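Local coordinates for protein ALDH21) (Physcomitrella patens subsp. patens, PDB 5MZ5) that oxidises succinic semialdehyde to succinate with NADP(+) as hydride acceptor, as a member of the aldehyde dehydrogenase family, at residues A[261-266]-A[282-287]; A[195-200]-A[490-495]; A[184-189]-A[209-214]; A[440-445]-A[479-484]. All coordinates share one frame; numbering follows the deposited sequence.

Contact 1. Residues A[261-266]-A[282-287]. With EDO (1,2-ethanediol), chain I.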
loop_
_atom_site.group_PDB
_atom_site.type_symbol
_atom_site.label_atom_id
_atom_site.label_comp_id
_atom_site.label_asym_id
_atom_site.label_seq_id
_atom_site.Cartn_x
_atom_site.Cartn_y
_atom_site.Cartn_z
ATOM N N LEU A 261 -1.839 21.845 15.688
ATOM C CA LEU A 261 -2.071 23.152 15.124
ATOM C C LEU A 261 -1.836 23.023 13.592
ATOM O O LEU A 261 -0.774 22.587 13.158
ATOM C CB LEU A 261 -1.142 24.224 15.736
ATOM C CG LEU A 261 -0.996 25.548 14.960
ATOM C CD1 LEU A 261 -2.360 26.284 14.793
ATOM C CD2 LEU A 261 0.011 26.462 15.633
ATOM N N THR A 262 -2.824 23.417 12.797
ATOM C CA THR A 262 -2.710 23.446 11.333
ATOM C C THR A 262 -2.966 24.879 10.878
ATOM O O THR A 262 -4.062 25.435 11.070
ATOM C CB THR A 262 -3.538 22.347 10.621
ATOM O OG1 THR A 262 -3.415 22.546 9.212
ATOM C CG2 THR A 262 -4.999 22.345 11.015
ATOM N N PHE A 263 -1.913 25.484 10.316
ATOM C CA PHE A 263 -1.929 26.877 9.881
ATOM C C PHE A 263 -1.644 27.028 8.401
ATOM O O PHE A 263 -0.753 26.368 7.850
ATOM C CB PHE A 263 -0.928 27.697 10.716
ATOM C CG PHE A 263 -0.701 29.130 10.284
ATOM C CD1 PHE A 263 -1.539 30.145 10.720
ATOM C CD2 PHE A 263 0.333 29.458 9.415
ATOM C CE1 PHE A 263 -1.320 31.471 10.341
ATOM C CE2 PHE A 263 0.531 30.783 9.007
ATOM C CZ PHE A 263 -0.282 31.786 9.489
ATOM N N THR A 264 -2.432 27.893 7.764
ATOM C CA THR A 264 -2.243 28.320 6.375
ATOM C C THR A 264 -2.238 29.841 6.404
ATOM O O THR A 264 -3.194 30.454 6.884
ATOM C CB THR A 264 -3.263 27.760 5.394
ATOM O OG1 THR A 264 -3.174 26.340 5.404
ATOM C CG2 THR A 264 -3.002 28.252 3.950
ATOM N N GLY A 265 -1.144 30.422 5.940
ATOM C CA GLY A 265 -1.000 31.874 5.912
ATOM C C GLY A 265 0.421 32.351 5.737
ATOM O O GLY A 265 1.244 31.659 5.131
ATOM N N SER A 266 0.697 33.552 6.269
ATOM C CA SER A 266 1.993 34.223 6.213
ATOM C C SER A 266 3.113 33.440 6.904
ATOM O O SER A 266 2.953 33.009 8.042
ATOM C CB SER A 266 1.879 35.629 6.796
ATOM O OG SER A 266 3.089 36.344 6.636
ATOM N N VAL A 282 2.576 20.335 14.575
ATOM C CA VAL A 282 2.341 21.523 13.770
ATOM C C VAL A 282 2.440 21.168 12.294
ATOM O O VAL A 282 3.375 20.484 11.893
ATOM C CB VAL A 282 3.322 22.672 14.147
ATOM C CG1 VAL A 282 2.990 23.944 13.387
ATOM C CG2 VAL A 282 3.322 22.941 15.646
ATOM N N VAL A 283 1.462 21.641 11.504
ATOM C CA VAL A 283 1.358 21.533 10.050
ATOM C C VAL A 283 1.320 22.979 9.578
ATOM O O VAL A 283 0.601 23.783 10.177
ATOM C CB VAL A 283 0.066 20.766 9.617
ATOM C CG1 VAL A 283 -0.309 21.057 8.155
ATOM C CG2 VAL A 283 0.215 19.277 9.854
ATOM N N MET A 284 2.088 23.308 8.525
ATOM C CA MET A 284 2.191 24.669 8.005
ATOM C C MET A 284 2.119 24.720 6.479
ATOM O O MET A 284 2.929 24.096 5.794
ATOM C CB MET A 284 3.522 25.315 8.447
ATOM C CG MET A 284 3.640 25.515 9.914
ATOM S SD MET A 284 3.108 27.156 10.313
ATOM C CE MET A 284 2.481 26.924 11.951
ATOM N N GLU A 285 1.209 25.533 5.962
ATOM C CA GLU A 285 1.087 25.786 4.524
ATOM C C GLU A 285 1.352 27.269 4.374
ATOM O O GLU A 285 0.527 28.095 4.773
ATOM C CB GLU A 285 -0.300 25.405 3.992
ATOM C CG GLU A 285 -0.569 23.913 4.002
ATOM C CD GLU A 285 0.237 23.077 3.020
ATOM O OE1 GLU A 285 0.384 21.860 3.269
ATOM O OE2 GLU A 285 0.731 23.635 2.012
ATOM N N LEU A 286 2.565 27.612 3.928
ATOM C CA LEU A 286 2.968 29.022 3.847
ATOM C C LEU A 286 3.160 29.444 2.402
ATOM O O LEU A 286 2.744 28.706 1.503
ATOM C CB LEU A 286 4.192 29.309 4.756
ATOM C CG LEU A 286 4.144 28.626 6.146
ATOM C CD1 LEU A 286 5.458 28.699 6.834
ATOM C CD2 LEU A 286 3.000 29.171 7.033
ATOM N N GLY A 287 3.732 30.617 2.186
ATOM C CA GLY A 287 3.897 31.176 0.847
ATOM C C GLY A 287 4.890 30.517 -0.090
ATOM O O GLY A 287 5.494 29.490 0.230
HETATM C C1 EDO I . 6.211 19.386 14.846
HETATM O O1 EDO I . 5.166 18.452 14.604
HETATM C C2 EDO I . 7.606 18.773 14.489
HETATM O O2 EDO I . 7.878 18.786 13.081
#
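Leu261 pairs in parallel with Val282, in strands 260-264 and 281-285 of one beta-alpha-beta unit; residues 261-264 and 282-285 run 8° apart. Leu261 O takes the N-H of Val283 at 2.9 Å. Thr262 lies alongside Val283, its OG1 3.6 Å from Val283 CG1, while that hydroxyl bonds to Lys198 NZ of helix 193-205. Phe263 is held by both backbone groups: its N donates to Val283 O at 3.0 Å, and its O receives Glu285 N at 2.8 Å. With CG anti to the backbone N (chi1 173°), the ring lies beside Met284, whose SD is 4.9 Å from the centroid in an oblique Met-aromatic contact, while Leu286 CD2 meets the ring edge 3.5 Å from CE2. Thr264 sits side by side with Glu285, OG1 3.3 Å from Glu285 CB, and bonds to the same lysine. A valine here would probably cost Lys198 one of its two threonine hydroxyls and weaken the hold on its ammonium group. Gly265 N bonds to Glu285 O at 3.1 Å, and a CB on this residue would run into the Phe263 ring. The chain then reaches Ser266, which, like Glu285 and Leu286, binds NADP(+). The pairing therefore has two chemistries: the face of Phe263 and Met284 is apolar and packs against helix 267-276, whereas the face of Thr262, Thr264 and Glu285, which Val283 shares, carries the polar side chains.

Contact 2. Residues A[195-200]-A[490-495]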
loop_
_atom_site.group_PDB
_atom_site.type_symbol
_atom_site.label_atom_id
_atom_site.label_comp_id
_atom_site.label_asym_id
_atom_site.label_seq_id
_atom_site.Cartn_x
_atom_site.Cartn_y
_atom_site.Cartn_z
ATOM N N VAL A 195 -10.059 26.404 3.910
ATOM C CA VAL A 195 -10.749 25.998 5.144
ATOM C C VAL A 195 -11.105 24.507 4.977
ATOM O O VAL A 195 -10.801 23.696 5.864
ATOM C CB VAL A 195 -11.998 26.869 5.441
ATOM C CG1 VAL A 195 -12.929 26.181 6.446
ATOM C CG2 VAL A 195 -11.586 28.244 5.941
ATOM N N ALA A 196 -11.730 24.155 3.816
ATOM C CA ALA A 196 -12.135 22.786 3.458
ATOM C C ALA A 196 -10.970 21.797 3.587
ATOM O O ALA A 196 -11.168 20.707 4.120
ATOM C CB ALA A 196 -12.706 22.747 2.036
ATOM N N HIS A 197 -9.745 22.212 3.182
ATOM C CA HIS A 197 -8.546 21.370 3.247
ATOM C C HIS A 197 -8.070 21.062 4.681
ATOM O O HIS A 197 -7.180 20.227 4.860
ATOM C CB HIS A 197 -7.417 21.951 2.375
ATOM C CG HIS A 197 -7.511 21.494 0.950
ATOM N ND1 HIS A 197 -7.270 20.167 0.594
ATOM C CD2 HIS A 197 -7.839 22.190 -0.164
ATOM C CE1 HIS A 197 -7.427 20.113 -0.711
ATOM N NE2 HIS A 197 -7.773 21.305 -1.211
ATOM N N LYS A 198 -8.684 21.696 5.697
ATOM C CA LYS A 198 -8.402 21.420 7.109
ATOM C C LYS A 198 -9.606 20.718 7.751
ATOM O O LYS A 198 -9.444 19.688 8.413
ATOM C CB LYS A 198 -8.054 22.714 7.879
ATOM C CG LYS A 198 -6.810 23.417 7.375
ATOM C CD LYS A 198 -6.469 24.628 8.243
ATOM C CE LYS A 198 -5.321 25.449 7.688
ATOM N NZ LYS A 198 -4.098 24.630 7.401
ATOM N N VAL A 199 -10.806 21.264 7.530
ATOM C CA VAL A 199 -12.089 20.803 8.087
ATOM C C VAL A 199 -12.521 19.412 7.546
ATOM O O VAL A 199 -12.891 18.557 8.348
ATOM C CB VAL A 199 -13.198 21.872 7.898
ATOM C CG1 VAL A 199 -14.603 21.306 8.145
ATOM C CG2 VAL A 199 -12.929 23.096 8.768
ATOM N N ALA A 200 -12.485 19.200 6.214
ATOM C CA ALA A 200 -12.900 17.916 5.601
ATOM C C ALA A 200 -12.032 16.749 6.120
ATOM O O ALA A 200 -12.624 15.803 6.609
ATOM C CB ALA A 200 -12.890 18.007 4.074
ATOM N N GLN A 490 5.034 19.514 6.087
ATOM C CA GLN A 490 3.974 18.520 5.834
ATOM C C GLN A 490 3.141 18.844 4.593
ATOM O O GLN A 490 3.452 19.770 3.837
ATOM C CB GLN A 490 3.074 18.257 7.069
ATOM C CG GLN A 490 3.818 18.094 8.412
ATOM C CD GLN A 490 4.847 16.985 8.439
ATOM O OE1 GLN A 490 5.852 17.075 9.154
ATOM N NE2 GLN A 490 4.617 15.892 7.711
ATOM N N ARG A 491 2.126 18.027 4.345
ATOM C CA ARG A 491 1.312 18.149 3.156
ATOM C C ARG A 491 -0.169 18.163 3.455
ATOM O O ARG A 491 -0.654 17.444 4.334
ATOM C CB ARG A 491 1.594 16.978 2.161
ATOM C CG ARG A 491 3.021 16.839 1.668
ATOM C CD ARG A 491 3.427 17.968 0.725
ATOM N NE ARG A 491 4.812 17.821 0.306
ATOM C CZ ARG A 491 5.847 18.292 0.986
ATOM N NH1 ARG A 491 5.656 18.987 2.101
ATOM N NH2 ARG A 491 7.081 18.088 0.549
ATOM N N GLU A 492 -0.880 18.943 2.650
ATOM C CA GLU A 492 -2.326 18.969 2.576
ATOM C C GLU A 492 -2.685 18.246 1.274
ATOM O O GLU A 492 -1.811 17.678 0.616
ATOM C CB GLU A 492 -2.930 20.364 2.761
ATOM C CG GLU A 492 -2.873 20.786 4.222
ATOM C CD GLU A 492 -3.692 21.993 4.656
ATOM O OE1 GLU A 492 -3.706 22.269 5.872
ATOM O OE2 GLU A 492 -4.358 22.631 3.812
ATOM N N GLY A 493 -3.959 18.191 0.961
ATOM C CA GLY A 493 -4.492 17.272 -0.031
ATOM C C GLY A 493 -5.070 16.243 0.919
ATOM O O GLY A 493 -4.387 15.818 1.863
ATOM N N VAL A 494 -6.367 15.976 0.787
ATOM C CA VAL A 494 -7.194 15.273 1.769
ATOM C C VAL A 494 -6.513 14.072 2.464
ATOM O O VAL A 494 -6.409 14.107 3.691
ATOM C CB VAL A 494 -8.582 14.895 1.218
ATOM C CG1 VAL A 494 -9.388 14.139 2.261
ATOM C CG2 VAL A 494 -9.337 16.134 0.752
ATOM N N LYS A 495 -6.057 13.033 1.717
ATOM C CA LYS A 495 -5.477 11.838 2.362
ATOM C C LYS A 495 -4.159 12.136 3.123
ATOM O O LYS A 495 -3.910 11.526 4.153
ATOM C CB LYS A 495 -5.354 10.649 1.392
ATOM C CG LYS A 495 -4.264 10.749 0.327
ATOM C CD LYS A 495 -4.301 9.500 -0.556
ATOM C CE LYS A 495 -3.104 9.380 -1.465
ATOM N NZ LYS A 495 -3.381 8.475 -2.615
HETATM O O HOH W 1 -6.302 18.584 2.665
HETATM O O HOH W 2 -5.189 25.126 4.203
#
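The helix of a beta-alpha-beta crossover, helix 193-205, here presents His197 and Lys198 to Glu492 and Gly493, at the entrance to helix 494-500 some 290 residues later. The side chains of Lys198 and Glu492 meet at a slant, and Lys198 NZ forms a buried salt bridge with Glu492 OE1 at 2.8 Å. The lysine approaches the syn side of that oxygen, 20° out of the carboxylate plane; a bend at its last torsion (chi4 -53°) turns the ammonium group in. The other oxygen, Glu492 OE2, accepts from a water at 2.7 Å and lies 3.4 Å from His197 CB, so both carboxylate oxygens are engaged. A second water, in the plane of the imidazole at its edge, is 2.8 Å from His197 ND1, receives the N-H of Gly493 at 2.9 Å and donates to His197 O at the same length. It thus joins the ring, the helix backbone and the N-cap residue Gly493, whose backbone angles would jam a CB against the preceding carbonyl. The other ring nitrogen, NE2, bonds to Asp477, and Arg475 of the succinate site touches the imidazole. A buried lysine-glutamate salt bridge and a glycine N-cap thus lie against the Thr262 and Thr264 face of the Rossmann-type sheet in this aldehyde dehydrogenase fold.

Contact 3. Residues A[184-189]-A[209-214]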
loop_
_atom_site.group_PDB
_atom_site.type_symbol
_atom_site.label_atom_id
_atom_site.label_comp_id
_atom_site.label_asym_id
_atom_site.label_seq_id
_atom_site.Cartn_x
_atom_site.Cartn_y
_atom_site.Cartn_z
ATOM N N MET A 184 -7.217 25.144 14.100
ATOM C CA MET A 184 -7.144 25.506 12.673
ATOM C C MET A 184 -7.146 26.998 12.526
ATOM O O MET A 184 -7.973 27.675 13.136
ATOM C CB MET A 184 -8.311 24.905 11.857
ATOM C CG MET A 184 -8.460 23.407 11.994
ATOM S SD MET A 184 -9.976 22.850 11.191
ATOM C CE MET A 184 -9.746 21.132 11.301
ATOM N N VAL A 185 -6.196 27.512 11.739
ATOM C CA VAL A 185 -6.040 28.931 11.433
ATOM C C VAL A 185 -5.929 29.012 9.916
ATOM O O VAL A 185 -5.005 28.460 9.328
ATOM C CB VAL A 185 -4.847 29.592 12.188
ATOM C CG1 VAL A 185 -4.758 31.089 11.861
ATOM C CG2 VAL A 185 -4.968 29.381 13.716
ATOM N N SER A 186 -6.922 29.628 9.284
ATOM C CA SER A 186 -7.040 29.666 7.829
ATOM C C SER A 186 -6.785 31.069 7.211
ATOM O O SER A 186 -6.820 32.064 7.927
ATOM C CB SER A 186 -8.391 29.098 7.413
ATOM O OG SER A 186 -9.446 29.780 8.065
ATOM N N PRO A 187 -6.513 31.158 5.883
ATOM C CA PRO A 187 -6.196 32.466 5.285
ATOM C C PRO A 187 -7.379 33.184 4.612
ATOM O O PRO A 187 -8.513 32.677 4.582
ATOM C CB PRO A 187 -5.127 32.089 4.259
ATOM C CG PRO A 187 -5.626 30.758 3.728
ATOM C CD PRO A 187 -6.386 30.079 4.869
ATOM N N TRP A 188 -7.082 34.350 4.016
ATOM C CA TRP A 188 -8.052 35.176 3.328
ATOM C C TRP A 188 -8.060 34.993 1.802
ATOM O O TRP A 188 -9.024 35.430 1.170
ATOM C CB TRP A 188 -7.886 36.668 3.715
ATOM C CG TRP A 188 -6.496 37.214 3.543
ATOM C CD1 TRP A 188 -5.586 37.455 4.531
ATOM C CD2 TRP A 188 -5.857 37.588 2.305
ATOM N NE1 TRP A 188 -4.414 37.945 3.989
ATOM C CE2 TRP A 188 -4.552 38.036 2.625
ATOM C CE3 TRP A 188 -6.264 37.602 0.955
ATOM C CZ2 TRP A 188 -3.654 38.498 1.646
ATOM C CZ3 TRP A 188 -5.367 38.035 -0.016
ATOM C CH2 TRP A 188 -4.085 38.490 0.334
ATOM N N ASN A 189 -7.010 34.380 1.205
ATOM C CA ASN A 189 -6.902 34.248 -0.268
ATOM C C ASN A 189 -7.795 33.137 -0.894
ATOM O O ASN A 189 -8.223 33.298 -2.051
ATOM C CB ASN A 189 -5.458 34.121 -0.732
ATOM C CG ASN A 189 -4.717 32.916 -0.227
ATOM O OD1 ASN A 189 -4.448 32.759 0.967
ATOM N ND2 ASN A 189 -4.283 32.095 -1.142
ATOM N N PHE A 209 -12.648 20.092 16.291
ATOM C CA PHE A 209 -11.782 21.204 15.936
ATOM C C PHE A 209 -12.345 22.559 16.343
ATOM O O PHE A 209 -13.553 22.714 16.484
ATOM C CB PHE A 209 -11.469 21.189 14.414
ATOM C CG PHE A 209 -12.667 21.403 13.512
ATOM C CD1 PHE A 209 -13.072 22.687 13.156
ATOM C CD2 PHE A 209 -13.413 20.322 13.051
ATOM C CE1 PHE A 209 -14.202 22.886 12.352
ATOM C CE2 PHE A 209 -14.534 20.521 12.235
ATOM C CZ PHE A 209 -14.915 21.803 11.884
ATOM N N VAL A 210 -11.455 23.547 16.483
ATOM C CA VAL A 210 -11.788 24.952 16.735
ATOM C C VAL A 210 -11.109 25.710 15.610
ATOM O O VAL A 210 -9.884 25.688 15.495
ATOM C CB VAL A 210 -11.411 25.490 18.148
ATOM C CG1 VAL A 210 -11.937 26.909 18.344
ATOM C CG2 VAL A 210 -11.946 24.579 19.246
ATOM N N LEU A 211 -11.904 26.337 14.755
ATOM C CA LEU A 211 -11.386 27.083 13.627
ATOM C C LEU A 211 -11.443 28.582 13.830
ATOM O O LEU A 211 -12.482 29.136 14.219
ATOM C CB LEU A 211 -12.095 26.668 12.298
ATOM C CG LEU A 211 -11.918 27.567 11.050
ATOM C CD1 LEU A 211 -10.501 27.473 10.469
ATOM C CD2 LEU A 211 -12.914 27.197 10.022
ATOM N N LYS A 212 -10.293 29.229 13.555
ATOM C CA LYS A 212 -10.150 30.669 13.567
ATOM C C LYS A 212 -10.089 31.081 12.083
ATOM O O LYS A 212 -9.038 30.962 11.455
ATOM C CB LYS A 212 -8.883 31.125 14.327
ATOM C CG LYS A 212 -8.773 32.659 14.452
ATOM C CD LYS A 212 -7.330 33.100 14.734
ATOM C CE LYS A 212 -7.159 34.600 14.706
ATOM N NZ LYS A 212 -7.222 35.162 13.330
ATOM N N PRO A 213 -11.210 31.507 11.473
ATOM C CA PRO A 213 -11.127 31.954 10.075
ATOM C C PRO A 213 -10.450 33.334 10.014
ATOM O O PRO A 213 -10.396 34.028 11.039
ATOM C CB PRO A 213 -12.596 32.032 9.651
ATOM C CG PRO A 213 -13.347 32.295 10.911
ATOM C CD PRO A 213 -12.561 31.714 12.041
ATOM N N ALA A 214 -9.926 33.733 8.835
ATOM C CA ALA A 214 -9.314 35.061 8.690
ATOM C C ALA A 214 -10.408 36.115 8.924
ATOM O O ALA A 214 -11.535 35.958 8.444
ATOM C CB ALA A 214 -8.709 35.227 7.312
HETATM O O HOH W 3 -10.300 31.865 6.444
HETATM O O HOH W 4 -7.259 33.004 10.681
#
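Met184 lays its extended side chain obliquely across Phe209, SD 4.3 Å from the ring centroid and 38° off the ring normal, a Met-aromatic contact in which the methyl CE also reaches Phe209 CB at 3.6 Å. The phenyl group is brought there because CG stands between the backbone N and carbonyl carbon (chi1 64°). On the same face of the sheet Leu211 turns CD1 in, 3.6 Å from Met184 CB and close to Ser186 OG, and helix 193-205 packs on Met184, Ser186 and Leu211. Strands 182-185 and 209-212 are parallel here: Met184 N donates to Val210 O at 3.1 Å, and Lys212 N to Met184 O at 2.8 Å. The next rung, Ser186 N to Lys212 O, is weak. From this rung on, waters bridge the two segments. One water accepts from Ala214 N, donates to Pro187 O and bonds to Ser186 OG; another donates to both Ser186 O and Lys212 O. Trp188 CB and Ala214 CB touch 4.0 Å apart, while the indole turns away to Arg216 in a cation-pi contact. Sulfur-aromatic packing and direct backbone bonds thus give way to a longer, weak bond and water bridges where Ser186, Trp188 and Lys212 bind NADP(+).

Contact 4. Residues A[440-445]-A[479-484]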
loop_
_atom_site.group_PDB
_atom_site.type_symbol
_atom_site.label_atom_id
_atom_site.label_comp_id
_atom_site.label_asym_id
_atom_site.label_seq_id
_atom_site.Cartn_x
_atom_site.Cartn_y
_atom_site.Cartn_z
ATOM N N TYR A 440 12.014 29.908 -0.717
ATOM C CA TYR A 440 10.723 29.210 -0.769
ATOM C C TYR A 440 10.925 27.878 -1.518
ATOM O O TYR A 440 12.000 27.644 -2.072
ATOM C CB TYR A 440 9.675 30.082 -1.468
ATOM C CG TYR A 440 9.455 31.442 -0.834
ATOM C CD1 TYR A 440 8.565 31.607 0.226
ATOM C CD2 TYR A 440 10.121 32.569 -1.309
ATOM C CE1 TYR A 440 8.340 32.867 0.793
ATOM C CE2 TYR A 440 9.890 33.832 -0.765
ATOM C CZ TYR A 440 9.001 33.977 0.291
ATOM O OH TYR A 440 8.798 35.229 0.838
ATOM N N GLY A 441 9.913 27.010 -1.515
ATOM C CA GLY A 441 9.989 25.722 -2.199
ATOM C C GLY A 441 8.665 25.006 -2.277
ATOM O O GLY A 441 8.569 23.839 -1.908
ATOM N N LEU A 442 7.638 25.697 -2.767
ATOM C CA LEU A 442 6.290 25.153 -2.842
ATOM C C LEU A 442 6.066 24.363 -4.125
ATOM O O LEU A 442 5.977 23.132 -4.078
ATOM C CB LEU A 442 5.276 26.303 -2.622
ATOM C CG LEU A 442 3.797 26.028 -2.307
ATOM C CD1 LEU A 442 3.572 24.765 -1.555
ATOM C CD2 LEU A 442 3.203 27.169 -1.525
ATOM N N GLN A 443 6.004 25.052 -5.268
ATOM C CA GLN A 443 5.800 24.429 -6.572
ATOM C C GLN A 443 6.624 25.105 -7.647
ATOM O O GLN A 443 7.045 26.245 -7.487
ATOM C CB GLN A 443 4.305 24.367 -6.969
ATOM C CG GLN A 443 3.502 23.398 -6.113
ATOM C CD GLN A 443 2.163 22.945 -6.632
ATOM O OE1 GLN A 443 1.560 22.043 -6.066
ATOM N NE2 GLN A 443 1.653 23.541 -7.702
ATOM N N SER A 444 6.894 24.370 -8.718
ATOM C CA SER A 444 7.632 24.814 -9.906
ATOM C C SER A 444 6.920 24.255 -11.132
ATOM O O SER A 444 6.227 23.246 -11.030
ATOM C CB SER A 444 9.061 24.292 -9.865
ATOM O OG SER A 444 9.865 25.101 -9.028
ATOM N N GLY A 445 7.098 24.917 -12.267
ATOM C CA GLY A 445 6.527 24.520 -13.540
ATOM C C GLY A 445 7.620 24.339 -14.573
ATOM O O GLY A 445 8.668 24.982 -14.490
ATOM N N GLN A 479 -3.958 15.830 -4.605
ATOM C CA GLN A 479 -2.501 15.725 -4.674
ATOM C C GLN A 479 -1.819 16.063 -3.330
ATOM O O GLN A 479 -2.378 16.869 -2.575
ATOM C CB GLN A 479 -1.962 16.644 -5.791
ATOM C CG GLN A 479 -1.560 18.051 -5.320
ATOM C CD GLN A 479 -1.124 18.944 -6.431
ATOM O OE1 GLN A 479 -1.770 19.020 -7.483
ATOM N NE2 GLN A 479 -0.024 19.651 -6.215
ATOM N N PRO A 480 -0.601 15.535 -3.025
ATOM C CA PRO A 480 0.098 16.013 -1.809
ATOM C C PRO A 480 0.596 17.439 -2.099
ATOM O O PRO A 480 1.358 17.661 -3.043
ATOM C CB PRO A 480 1.223 15.000 -1.605
ATOM C CG PRO A 480 1.469 14.414 -2.968
ATOM C CD PRO A 480 0.211 14.552 -3.786
ATOM N N TYR A 481 0.043 18.410 -1.378
ATOM C CA TYR A 481 0.344 19.820 -1.584
ATOM C C TYR A 481 1.056 20.417 -0.373
ATOM O O TYR A 481 0.580 20.320 0.753
ATOM C CB TYR A 481 -0.952 20.585 -1.939
ATOM C CG TYR A 481 -0.787 22.090 -1.967
ATOM C CD1 TYR A 481 -0.325 22.739 -3.109
ATOM C CD2 TYR A 481 -1.073 22.863 -0.844
ATOM C CE1 TYR A 481 -0.163 24.124 -3.135
ATOM C CE2 TYR A 481 -0.887 24.244 -0.849
ATOM C CZ TYR A 481 -0.446 24.872 -2.002
ATOM O OH TYR A 481 -0.273 26.239 -1.998
ATOM N N GLY A 482 2.179 21.054 -0.636
ATOM C CA GLY A 482 3.007 21.649 0.399
ATOM C C GLY A 482 4.417 21.828 -0.096
ATOM O O GLY A 482 4.712 21.561 -1.269
ATOM N N GLY A 483 5.288 22.313 0.771
ATOM C CA GLY A 483 6.630 22.584 0.293
ATOM C C GLY A 483 7.808 22.373 1.203
ATOM O O GLY A 483 7.704 21.854 2.318
ATOM N N LEU A 484 8.949 22.776 0.660
ATOM C CA LEU A 484 10.249 22.721 1.302
ATOM C C LEU A 484 10.628 24.132 1.668
ATOM O O LEU A 484 9.909 25.083 1.313
ATOM C CB LEU A 484 11.297 22.111 0.326
ATOM C CG LEU A 484 10.976 20.731 -0.280
ATOM C CD1 LEU A 484 12.164 20.215 -1.104
ATOM C CD2 LEU A 484 10.589 19.714 0.792
HETATM O O HOH W 5 3.073 20.957 -3.692
#
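Gln479 faces Gln443 from the loop that leads from strand 465-468 to strand 488-489, and the contact packs this loop against the start of strand 443-447 in the aldehyde dehydrogenase fold; strand 443-447 lies in the larger sheet, and strand 488-489 at the margin of the Rossmann-type one. The two amides come from opposite directions and are nearly coplanar (13°), with Gln479 NE2 2.9 Å from Gln443 OE1. Outside partners fix their turn: Gln479 OE1 accepts from Val476 N, and Gln443 NE2 donates to Pro472 O and Leu474 O. Next in line but one comes Tyr481. Leu442 CD1 lies over one face of its ring, 4.0 Å from Tyr481 CZ, and Leu442 CD2 is 3.6 Å from Tyr481 OH. Gln443 OE1 approaches the ring edge, its amide steeply inclined to the ring. Tyr481 belongs to the succinate site, meets Arg475 in a cation-pi contact and bonds through OH to a bound glycerol. An alanine in its place would probably strip Leu442 of its aromatic cover and Arg475 of its ring partner. Gly482 N donates to a water that in turn donates to Gln443 OE1 at 3.0 Å, and the backbone of Gly482 lies against Leu442 CD1. Gly483 passes so near Gly441 that a CB would overlap Gly441 O. At Leu484 the two segments are joined directly: its N donates to Gly441 O at 2.8 Å, nearly straight at 171°, but from 44° out of the carbonyl plane.

In the fold
All four contacts are largely buried. Contacts 1 and 3 are strand ladders of one sheet, bonded to each other through Val185, which pairs with Thr262 and Thr264; they rely on regular backbone bonds and sulfur-aromatic packing. Contact 2 lies on the polar face of that sheet, where Lys198 connects it with contact 1, and relies on a salt bridge and on water bridges, the latter also found at the end of contact 3. Contact 4 packs a loop against the start of strand 443-447; the backbone N of Glu492 bonds to Tyr481 O and so links it to contact 2. Only contacts 2 and 4 reach a second subunit, Arg491 through a salt bridge to Glu503 of that chain.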